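Local coordinates for protein SnoaL-like polyketide cyclase (Agrobacterium tumefaciens str. C58, PDB 3EHC) that is of unknown function but belongs to the SnoaL-like polyketide cyclase family of the NTF2 clan and may cyclise polyketides, at residues Thr70-Pro82 and Gly93-Phe106. Residues are numbered along the deposited sequence; the frame is centred on the assembly and turned at random.
Sequences TRLAARLFFDCTP and GRRVQFCEHVFYDF
F78 and F98 meet on the concave, helix-facing side of two antiparallel strands, 71-80 and 96-106. The rings tilt only 23° from parallel yet are offset so far that they hardly overlap, and F78 CB sits over one face of F98, 3.9 Å from its ring centroid. F98 takes chi1 58°, between backbone N and carbonyl carbon, which swings its ring across to F78 and within 3.7 Å of C80 SG at F98 CE1. Farther along, L76 CD1 packs on V102 CG1 and L72 CD2 on Y104 CD1, while E100 OE1 reaches the edge of the F78 ring; E100 OE2 and Y104 OH hydrogen-bond to S116 and Y9. Paired backbone hydrogen bonds join the strands from L72-Y104 to C80-V96. On the other face, R75 extends alongside H101, giving NH1 a 2.9 Å bond to H101 NE2 in the imidazole plane; E63 takes R75 NE. At the polar end, Q97 NE2 approaches D79 OD1 from above the carboxylate plane (2.7 Å, nearly straight), and R95 NH1 forms a salt bridge to the same oxygen, its hydrogen bond weak and bent. The F78/F98 face packs under helix 5-17, the H101/F103 face meets the second subunit, and the curved sheet is that of the NTF2-like alpha+beta cone.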
loop_
_atom_site.group_PDB
_atom_site.type_symbol
_atom_site.label_atom_id
_atom_site.label_comp_id
_atom_site.label_asym_id
_atom_site.label_seq_id
_atom_site.Cartn_x
_atom_site.Cartn_y
_atom_site.Cartn_z
ATOM N N THR B 70 -6.855 2.872 -16.626
ATOM C CA THR B 70 -5.455 2.485 -16.824
ATOM C C THR B 70 -4.777 1.928 -15.593
ATOM O O THR B 70 -3.707 1.339 -15.713
ATOM C CB THR B 70 -4.601 3.661 -17.406
ATOM O OG1 THR B 70 -4.525 4.738 -16.463
ATOM C CG2 THR B 70 -5.200 4.155 -18.752
ATOM N N ARG B 71 -5.376 2.094 -14.418
ATOM C CA ARG B 71 -4.679 1.741 -13.186
ATOM C C ARG B 71 -5.538 0.917 -12.241
ATOM O O ARG B 71 -6.758 1.041 -12.227
ATOM C CB ARG B 71 -4.205 3.010 -12.492
ATOM C CG ARG B 71 -3.226 3.861 -13.291
ATOM C CD ARG B 71 -2.792 5.084 -12.476
ATOM N NE ARG B 71 -1.330 5.190 -12.373
ATOM C CZ ARG B 71 -0.568 6.049 -13.059
ATOM N NH1 ARG B 71 -1.111 6.916 -13.920
ATOM N NH2 ARG B 71 0.759 6.034 -12.893
ATOM N N LEU B 72 -4.877 0.073 -11.454
ATOM C CA LEU B 72 -5.561 -0.717 -10.413
ATOM C C LEU B 72 -4.721 -0.694 -9.135
ATOM O O LEU B 72 -3.488 -0.809 -9.194
ATOM C CB LEU B 72 -5.859 -2.164 -10.880
ATOM C CG LEU B 72 -6.547 -3.140 -9.912
ATOM C CD1 LEU B 72 -7.427 -4.115 -10.639
ATOM C CD2 LEU B 72 -5.492 -3.902 -9.039
ATOM N N ALA B 73 -5.393 -0.484 -8.003
ATOM C CA ALA B 73 -4.777 -0.591 -6.685
ATOM C C ALA B 73 -5.451 -1.758 -5.954
ATOM O O ALA B 73 -6.698 -1.843 -5.921
ATOM C CB ALA B 73 -4.964 0.697 -5.928
ATOM N N ALA B 74 -4.634 -2.650 -5.379
ATOM C CA ALA B 74 -5.130 -3.824 -4.635
ATOM C C ALA B 74 -4.600 -3.846 -3.199
ATOM O O ALA B 74 -3.425 -3.578 -2.969
ATOM C CB ALA B 74 -4.740 -5.126 -5.365
ATOM N N ARG B 75 -5.485 -4.122 -2.236
ATOM C CA ARG B 75 -5.083 -4.598 -0.920
ATOM C C ARG B 75 -5.242 -6.115 -0.939
ATOM O O ARG B 75 -6.346 -6.616 -1.017
ATOM C CB ARG B 75 -5.924 -3.983 0.187
ATOM C CG ARG B 75 -5.632 -4.531 1.562
ATOM C CD ARG B 75 -6.563 -3.799 2.546
ATOM N NE ARG B 75 -6.667 -4.450 3.836
ATOM C CZ ARG B 75 -5.758 -4.316 4.797
ATOM N NH1 ARG B 75 -4.678 -3.539 4.643
ATOM N NH2 ARG B 75 -5.953 -4.921 5.928
ATOM N N LEU B 76 -4.110 -6.812 -0.874
ATOM C CA LEU B 76 -4.023 -8.255 -0.852
ATOM C C LEU B 76 -3.708 -8.665 0.574
ATOM O O LEU B 76 -2.843 -8.055 1.216
ATOM C CB LEU B 76 -2.856 -8.712 -1.730
ATOM C CG LEU B 76 -2.873 -8.249 -3.185
ATOM C CD1 LEU B 76 -1.530 -8.467 -3.903
ATOM C CD2 LEU B 76 -3.984 -9.007 -3.812
ATOM N N PHE B 77 -4.383 -9.718 1.031
ATOM C CA PHE B 77 -4.221 -10.282 2.337
ATOM C C PHE B 77 -3.591 -11.684 2.207
ATOM O O PHE B 77 -4.029 -12.507 1.386
ATOM C CB PHE B 77 -5.583 -10.343 3.043
ATOM C CG PHE B 77 -5.549 -11.140 4.314
ATOM C CD1 PHE B 77 -4.788 -10.695 5.389
ATOM C CD2 PHE B 77 -6.226 -12.362 4.416
ATOM C CE1 PHE B 77 -4.711 -11.415 6.552
ATOM C CE2 PHE B 77 -6.160 -13.109 5.605
ATOM C CZ PHE B 77 -5.394 -12.634 6.670
ATOM N N PHE B 78 -2.526 -11.904 2.983
ATOM C CA PHE B 78 -1.806 -13.178 3.015
ATOM C C PHE B 78 -1.872 -13.798 4.382
ATOM O O PHE B 78 -1.762 -13.111 5.395
ATOM C CB PHE B 78 -0.342 -12.985 2.637
ATOM C CG PHE B 78 -0.143 -12.514 1.238
ATOM C CD1 PHE B 78 -0.099 -13.420 0.190
ATOM C CD2 PHE B 78 0.019 -11.135 0.965
ATOM C CE1 PHE B 78 0.085 -12.974 -1.120
ATOM C CE2 PHE B 78 0.226 -10.677 -0.311
ATOM C CZ PHE B 78 0.261 -11.581 -1.363
ATOM N N ASP B 79 -2.073 -15.109 4.379
ATOM C CA ASP B 79 -2.070 -15.945 5.556
ATOM C C ASP B 79 -1.298 -17.210 5.145
ATOM O O ASP B 79 -1.829 -18.084 4.484
ATOM C CB ASP B 79 -3.529 -16.237 5.939
ATOM C CG ASP B 79 -3.682 -16.966 7.267
ATOM O OD1 ASP B 79 -2.676 -17.313 7.910
ATOM O OD2 ASP B 79 -4.849 -17.172 7.676
ATOM N N CYS B 80 -0.018 -17.250 5.480
ATOM C CA CYS B 80 0.903 -18.183 4.859
ATOM C C CYS B 80 2.078 -18.529 5.787
ATOM O O CYS B 80 2.145 -18.024 6.915
ATOM C CB CYS B 80 1.362 -17.598 3.529
ATOM S SG CYS B 80 2.189 -16.054 3.700
ATOM N N THR B 81 2.980 -19.390 5.303
ATOM C CA THR B 81 3.987 -20.033 6.132
ATOM C C THR B 81 5.350 -19.999 5.410
ATOM O O THR B 81 5.745 -20.952 4.752
ATOM C CB THR B 81 3.505 -21.492 6.506
ATOM O OG1 THR B 81 2.086 -21.518 6.778
ATOM C CG2 THR B 81 4.222 -22.051 7.704
ATOM N N PRO B 82 6.067 -18.869 5.533
ATOM C CA PRO B 82 7.421 -18.749 4.980
ATOM C C PRO B 82 8.303 -19.793 5.617
ATOM O O PRO B 82 8.276 -19.922 6.831
ATOM C CB PRO B 82 7.834 -17.343 5.390
ATOM C CG PRO B 82 6.579 -16.616 5.619
ATOM C CD PRO B 82 5.639 -17.630 6.193
ATOM N N GLY B 93 9.050 -20.997 9.307
ATOM C CA GLY B 93 7.980 -21.983 9.289
ATOM C C GLY B 93 6.795 -21.652 10.152
ATOM O O GLY B 93 5.896 -22.447 10.313
ATOM N N ARG B 94 6.764 -20.458 10.710
ATOM C CA ARG B 94 5.572 -20.018 11.428
ATOM C C ARG B 94 4.586 -19.358 10.465
ATOM O O ARG B 94 4.962 -18.619 9.542
ATOM C CB ARG B 94 5.924 -19.081 12.567
ATOM C CG ARG B 94 6.446 -19.796 13.789
ATOM C CD ARG B 94 7.021 -18.794 14.743
ATOM N NE ARG B 94 8.246 -18.258 14.197
ATOM C CZ ARG B 94 8.976 -17.310 14.758
ATOM N NH1 ARG B 94 8.643 -16.757 15.911
ATOM N NH2 ARG B 94 10.079 -16.929 14.150
ATOM N N ARG B 95 3.312 -19.613 10.722
ATOM C CA ARG B 95 2.224 -18.991 9.982
ATOM C C ARG B 95 2.026 -17.525 10.377
ATOM O O ARG B 95 1.933 -17.199 11.571
ATOM C CB ARG B 95 0.912 -19.743 10.232
ATOM C CG ARG B 95 -0.299 -19.088 9.561
ATOM C CD ARG B 95 -1.515 -19.995 9.578
ATOM N NE ARG B 95 -1.375 -20.953 8.479
ATOM C CZ ARG B 95 -2.181 -21.051 7.417
ATOM N NH1 ARG B 95 -3.249 -20.264 7.314
ATOM N NH2 ARG B 95 -1.950 -21.975 6.462
ATOM N N VAL B 96 1.950 -16.642 9.382
ATOM C CA VAL B 96 1.862 -15.210 9.641
ATOM C C VAL B 96 0.859 -14.609 8.680
ATOM O O VAL B 96 0.631 -15.135 7.608
ATOM C CB VAL B 96 3.256 -14.494 9.523
ATOM C CG1 VAL B 96 4.226 -14.872 10.723
ATOM C CG2 VAL B 96 3.900 -14.773 8.168
ATOM N N GLN B 97 0.212 -13.529 9.109
ATOM C CA GLN B 97 -0.739 -12.801 8.294
ATOM C C GLN B 97 -0.211 -11.380 8.059
ATOM O O GLN B 97 0.233 -10.704 8.982
ATOM C CB GLN B 97 -2.123 -12.717 8.935
ATOM C CG GLN B 97 -2.832 -14.038 9.117
ATOM C CD GLN B 97 -2.323 -14.744 10.338
ATOM O OE1 GLN B 97 -2.074 -14.101 11.340
ATOM N NE2 GLN B 97 -2.130 -16.062 10.254
ATOM N N PHE B 98 -0.235 -10.950 6.820
ATOM C CA PHE B 98 0.182 -9.603 6.486
ATOM C C PHE B 98 -0.443 -9.192 5.174
ATOM O O PHE B 98 -0.819 -10.029 4.364
ATOM C CB PHE B 98 1.706 -9.532 6.352
ATOM C CG PHE B 98 2.268 -10.472 5.327
ATOM C CD1 PHE B 98 2.572 -11.774 5.662
ATOM C CD2 PHE B 98 2.509 -10.052 4.038
ATOM C CE1 PHE B 98 3.066 -12.642 4.731
ATOM C CE2 PHE B 98 3.020 -10.919 3.111
ATOM C CZ PHE B 98 3.300 -12.220 3.455
ATOM N N CYS B 99 -0.542 -7.889 4.959
ATOM C CA CYS B 99 -1.095 -7.384 3.713
ATOM C C CYS B 99 -0.020 -6.771 2.838
ATOM O O CYS B 99 1.066 -6.426 3.303
ATOM C CB CYS B 99 -2.186 -6.361 3.986
ATOM S SG CYS B 99 -3.655 -7.063 4.668
ATOM N N GLU B 100 -0.353 -6.666 1.559
ATOM C CA GLU B 100 0.447 -5.966 0.566
ATOM C C GLU B 100 -0.488 -4.956 -0.119
ATOM O O GLU B 100 -1.614 -5.303 -0.491
ATOM C CB GLU B 100 0.980 -6.937 -0.475
ATOM C CG GLU B 100 1.944 -6.308 -1.490
ATOM C CD GLU B 100 2.253 -7.232 -2.678
ATOM O OE1 GLU B 100 1.934 -8.437 -2.615
ATOM O OE2 GLU B 100 2.827 -6.747 -3.681
ATOM N N HIS B 101 -0.019 -3.716 -0.250
ATOM C CA HIS B 101 -0.724 -2.671 -0.992
ATOM C C HIS B 101 0.056 -2.349 -2.252
ATOM O O HIS B 101 1.199 -1.913 -2.209
ATOM C CB HIS B 101 -0.865 -1.419 -0.170
ATOM C CG HIS B 101 -1.833 -1.560 0.963
ATOM N ND1 HIS B 101 -2.257 -0.489 1.715
ATOM C CD2 HIS B 101 -2.451 -2.649 1.472
ATOM C CE1 HIS B 101 -3.111 -0.907 2.629
ATOM N NE2 HIS B 101 -3.246 -2.214 2.500
ATOM N N VAL B 102 -0.587 -2.540 -3.389
ATOM C CA VAL B 102 0.124 -2.513 -4.653
ATOM C C VAL B 102 -0.672 -1.740 -5.714
ATOM O O VAL B 102 -1.882 -1.859 -5.814
ATOM C CB VAL B 102 0.517 -3.979 -5.084
ATOM C CG1 VAL B 102 -0.684 -4.863 -5.036
ATOM C CG2 VAL B 102 1.287 -4.030 -6.463
ATOM N N PHE B 103 0.050 -0.901 -6.447
ATOM C CA PHE B 103 -0.458 -0.149 -7.606
ATOM C C PHE B 103 0.074 -0.751 -8.916
ATOM O O PHE B 103 1.254 -1.104 -9.010
ATOM C CB PHE B 103 -0.032 1.338 -7.529
ATOM C CG PHE B 103 -0.738 2.102 -6.474
ATOM C CD1 PHE B 103 -0.284 2.067 -5.157
ATOM C CD2 PHE B 103 -1.898 2.823 -6.755
ATOM C CE1 PHE B 103 -0.969 2.726 -4.161
ATOM C CE2 PHE B 103 -2.575 3.509 -5.717
ATOM C CZ PHE B 103 -2.110 3.446 -4.457
ATOM N N TYR B 104 -0.808 -0.869 -9.901
ATOM C CA TYR B 104 -0.457 -1.349 -11.236
ATOM C C TYR B 104 -0.828 -0.319 -12.292
ATOM O O TYR B 104 -1.927 0.242 -12.269
ATOM C CB TYR B 104 -1.177 -2.650 -11.579
ATOM C CG TYR B 104 -0.974 -3.787 -10.590
ATOM C CD1 TYR B 104 -1.790 -3.903 -9.474
ATOM C CD2 TYR B 104 0.029 -4.744 -10.781
ATOM C CE1 TYR B 104 -1.641 -4.939 -8.575
ATOM C CE2 TYR B 104 0.209 -5.796 -9.863
ATOM C CZ TYR B 104 -0.646 -5.887 -8.759
ATOM O OH TYR B 104 -0.517 -6.909 -7.836
ATOM N N ASP B 105 0.111 -0.063 -13.200
ATOM C CA ASP B 105 -0.151 0.729 -14.379
ATOM C C ASP B 105 -0.265 -0.307 -15.498
ATOM O O ASP B 105 0.651 -1.098 -15.705
ATOM C CB ASP B 105 0.974 1.757 -14.571
ATOM C CG ASP B 105 0.678 2.814 -15.644
ATOM O OD1 ASP B 105 -0.509 3.095 -16.024
ATOM O OD2 ASP B 105 1.697 3.376 -16.127
ATOM N N PHE B 106 -1.423 -0.332 -16.162
ATOM C CA PHE B 106 -1.701 -1.243 -17.274
ATOM C C PHE B 106 -1.456 -0.537 -18.603
ATOM O O PHE B 106 -1.715 0.662 -18.733
ATOM C CB PHE B 106 -3.148 -1.743 -17.228
ATOM C CG PHE B 106 -3.358 -2.899 -16.315
ATOM C CD1 PHE B 106 -3.521 -2.692 -14.941
ATOM C CD2 PHE B 106 -3.374 -4.197 -16.814
ATOM C CE1 PHE B 106 -3.700 -3.755 -14.078
ATOM C CE2 PHE B 106 -3.554 -5.265 -15.972
ATOM C CZ PHE B 106 -3.722 -5.039 -14.583
#